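Side-chain contacts in glycine cleavage system H protein 1 (Mycobacterium marinum, PDB 3TZU), which probably carries the methylamine group of glycine from the P protein to the T protein on a covalently bound lipoyl arm, within the glycine cleavage system: residues 91-94 against 95-98; 128-131 against 132-136. All blocks are in the same frame, centred on the assembly; numbering follows the deposited sequence.

Contact 1: residues 91-94 against 95-98; sequences EVNT and AAVD
Asn93 meets Ala95, Ala96 and Val97 exactly where strand 88-92 gives way to helix 94-98, and it reaches the new helix with both its side chain and its backbone. The polar contacts centre on this residue. With CG anti to the backbone N (chi1 -176°), the amide swings in beside the first turn and brings OD1 up to Ala96 N. Asn93 OD1 accepts a weak capping bond from Ala96 N at 3.3 Å. The same N-H also gives a weak, bent bond to the backbone, Ala96 N to Asn93 O at 2.8 Å, so two oxygens of one residue share a single donor. The first regular helical bond follows from Val97 N to Asn93 O (3.3 Å), arriving in the carbonyl plane; the next, Asp98 N to Thr94 O, is shorter at 2.8 Å. The other end of the Asn93 amide is engaged too, ND2 giving a hydrogen bond to Trp112 O, which fixes which way round the amide sits.

The van der Waals touches are small. The Ala96 methyl lies against the Asn93 amide, Ala96 CB to Asn93 CG 3.6 Å, and tightly against the backbone, Ala96 CB to Asn93 O 3.0 Å. Thr94 and Asp98, one turn apart, run side by side in the same direction, and Thr94 CG2 comes within 3.8 Å of Asp98 OD2. Asp98 CG stands beside its own backbone N (chi1 -77°), which brings the carboxylate close to the carbonyl oxygen that this N-H binds.

Val92 and Val97 both touch Leu56. Asn93 is the centre of an inverse gamma turn, and the whole is an asparagine N-cap, its side-chain bond to the third residue of the helix a weak one, formed as the chain leaves an edge strand.

Contact 2: residues 128-131 against 132-136; sequences SEYA and GQNGL
The C-terminal helix 127-133 closes with the 6→1 bond of a Schellman motif: Gly135 takes a left-handed conformation at the C' position, and Leu136 N reaches back five residues to Ala131 O at 3.0 Å. Ala131 O also accepts from Asn134 N at 3.1 Å, the two donors approaching from opposite faces of its carbonyl plane. Ala131 CB and Leu136 CB, 4.2 Å apart, make the apolar touch that accompanies such an ending. Upstream, Gly132 and Gln133 keep ordinary helical bonds to Ser128 and Glu129.

Asn134 folds its amide back over Tyr130. Asn134 ND2 stands 3.1 Å above the Tyr130 ring plane, over the centre, with the amide turned 64° from the ring. Asn134 ND2 also gives Tyr130 O a short but bent bond (2.8 Å, 133° at the hydrogen) from above the carbonyl plane. Tyr130 CG lies beside the carbonyl carbon (chi1 175°), setting the ring where one nitrogen can meet both its face and that oxygen.

Farther out, Tyr130 OH bonds to His20 and Thr41, and its ring meets that of Tyr16 on strand 15-16. Val43 of helix 42-48 packs on Tyr130, Asn134 and Leu136, while Glu46 of the second subunit touches Asn134.

Contact 1 comes first along the chain and is complete before contact 2 begins; the two lie on opposite sides of the chain's centre, with centres 28 Å apart and nearest atoms about 18 Å apart. What relates them is the five-stranded antiparallel sheet. Contact 1 leaves from its outermost strand 88-92, whereas contact 2 packs beside strand 15-16 at the other edge. One starts a helix and the other finishes one, at either border of the same sheet. Only contact 2 reaches the second subunit. Both lie away from Lys76, the predicted lipoylation site, which is unmodified here.

Contact 1: residues 91-94 against 95-98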
# COMPACT_ATOMS: atom_id res chain seq x y z
N GLU A 91 3.44 7.87 24.43
CA GLU A 91 2.33 8.72 23.98
C GLU A 91 1.68 8.13 22.71
O GLU A 91 2.33 7.41 21.99
CB GLU A 91 2.83 10.16 23.71
CG GLU A 91 1.72 11.24 23.70
CD GLU A 91 2.22 12.67 23.42
OE1 GLU A 91 3.46 12.89 23.23
OE2 GLU A 91 1.34 13.59 23.40
N VAL A 92 0.40 8.43 22.49
CA VAL A 92 -0.32 8.11 21.25
C VAL A 92 -0.93 9.40 20.73
O VAL A 92 -1.36 10.24 21.53
CB VAL A 92 -1.45 7.06 21.44
CG1 VAL A 92 -0.86 5.69 21.76
CG2 VAL A 92 -2.45 7.49 22.52
N ASN A 93 -0.95 9.58 19.40
CA ASN A 93 -1.42 10.83 18.82
C ASN A 93 -2.92 10.75 18.59
O ASN A 93 -3.36 10.46 17.51
CB ASN A 93 -0.70 11.17 17.51
CG ASN A 93 -1.11 12.54 16.94
OD1 ASN A 93 -2.05 13.18 17.43
ND2 ASN A 93 -0.39 12.99 15.91
N THR A 94 -3.68 11.03 19.63
CA THR A 94 -5.13 10.89 19.59
C THR A 94 -5.81 11.78 18.54
O THR A 94 -6.85 11.39 18.02
CB THR A 94 -5.72 11.16 20.99
OG1 THR A 94 -5.36 10.08 21.84
CG2 THR A 94 -7.23 11.29 20.94
N ALA A 95 -5.23 12.94 18.24
CA ALA A 95 -5.74 13.78 17.15
C ALA A 95 -5.68 12.99 15.82
O ALA A 95 -6.57 13.11 14.99
CB ALA A 95 -4.97 15.08 17.03
N ALA A 96 -4.64 12.18 15.66
CA ALA A 96 -4.47 11.33 14.50
C ALA A 96 -5.56 10.26 14.41
O ALA A 96 -6.14 10.05 13.35
CB ALA A 96 -3.10 10.68 14.53
N VAL A 97 -5.81 9.57 15.53
CA VAL A 97 -6.86 8.56 15.61
C VAL A 97 -8.21 9.17 15.33
O VAL A 97 -9.02 8.60 14.59
CB VAL A 97 -6.90 7.86 17.00
CG1 VAL A 97 -8.23 7.13 17.24
CG2 VAL A 97 -5.72 6.90 17.15
N ASP A 98 -8.47 10.32 15.95
CA ASP A 98 -9.75 10.99 15.80
C ASP A 98 -10.01 11.53 14.41
O ASP A 98 -11.13 11.46 13.94
CB ASP A 98 -9.88 12.14 16.79
CG ASP A 98 -10.17 11.67 18.20
OD1 ASP A 98 -10.32 10.45 18.42
OD2 ASP A 98 -10.26 12.53 19.07

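Contact 2: residues 128-131 against 132-136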
# COMPACT_ATOMS: atom_id res chain seq x y z
N SER A 128 17.73 7.47 1.84
CA SER A 128 18.22 7.12 0.52
C SER A 128 17.92 5.64 0.21
O SER A 128 17.40 5.33 -0.87
CB SER A 128 19.71 7.39 0.38
OG SER A 128 20.08 6.96 -0.91
N GLU A 129 18.21 4.76 1.16
CA GLU A 129 17.98 3.33 0.93
C GLU A 129 16.50 3.05 0.71
O GLU A 129 16.14 2.27 -0.19
CB GLU A 129 18.52 2.49 2.07
CG GLU A 129 20.03 2.59 2.19
CD GLU A 129 20.58 2.11 3.52
OE1 GLU A 129 19.89 2.14 4.57
OE2 GLU A 129 21.75 1.71 3.55
N TYR A 130 15.66 3.70 1.50
CA TYR A 130 14.21 3.50 1.44
C TYR A 130 13.63 4.04 0.14
O TYR A 130 12.80 3.37 -0.50
CB TYR A 130 13.55 4.17 2.64
CG TYR A 130 12.04 4.12 2.62
CD1 TYR A 130 11.37 2.97 2.99
CD2 TYR A 130 11.30 5.23 2.25
CE1 TYR A 130 9.98 2.92 2.97
CE2 TYR A 130 9.91 5.20 2.22
CZ TYR A 130 9.26 4.03 2.58
OH TYR A 130 7.89 3.97 2.58
N ALA A 131 14.06 5.24 -0.26
CA ALA A 131 13.68 5.82 -1.55
C ALA A 131 14.03 4.87 -2.68
O ALA A 131 13.21 4.68 -3.58
CB ALA A 131 14.33 7.18 -1.76
N GLY A 132 15.23 4.28 -2.62
CA GLY A 132 15.71 3.28 -3.59
C GLY A 132 14.89 2.00 -3.66
O GLY A 132 14.61 1.49 -4.74
N GLN A 133 14.46 1.49 -2.51
CA GLN A 133 13.54 0.36 -2.49
C GLN A 133 12.19 0.68 -3.13
O GLN A 133 11.45 -0.25 -3.44
CB GLN A 133 13.26 -0.12 -1.06
CG GLN A 133 14.43 -0.82 -0.39
CD GLN A 133 14.02 -1.63 0.85
OE1 GLN A 133 12.84 -1.66 1.23
NE2 GLN A 133 15.00 -2.28 1.49
N ASN A 134 11.84 1.96 -3.26
CA ASN A 134 10.51 2.37 -3.71
C ASN A 134 10.49 3.06 -5.11
O ASN A 134 9.54 3.76 -5.46
CB ASN A 134 9.86 3.25 -2.64
CG ASN A 134 9.43 2.46 -1.42
OD1 ASN A 134 8.56 1.61 -1.53
ND2 ASN A 134 10.07 2.71 -0.26
N GLY A 135 11.54 2.81 -5.89
CA GLY A 135 11.69 3.37 -7.23
C GLY A 135 11.66 4.89 -7.32
O GLY A 135 11.20 5.43 -8.34
N LEU A 136 12.12 5.57 -6.28
CA LEU A 136 12.16 7.05 -6.23
C LEU A 136 13.60 7.54 -6.46
O LEU A 136 14.04 8.55 -5.89
CB LEU A 136 11.60 7.56 -4.89
CG LEU A 136 10.17 7.14 -4.50
CD1 LEU A 136 9.81 7.57 -3.07
CD2 LEU A 136 9.15 7.69 -5.49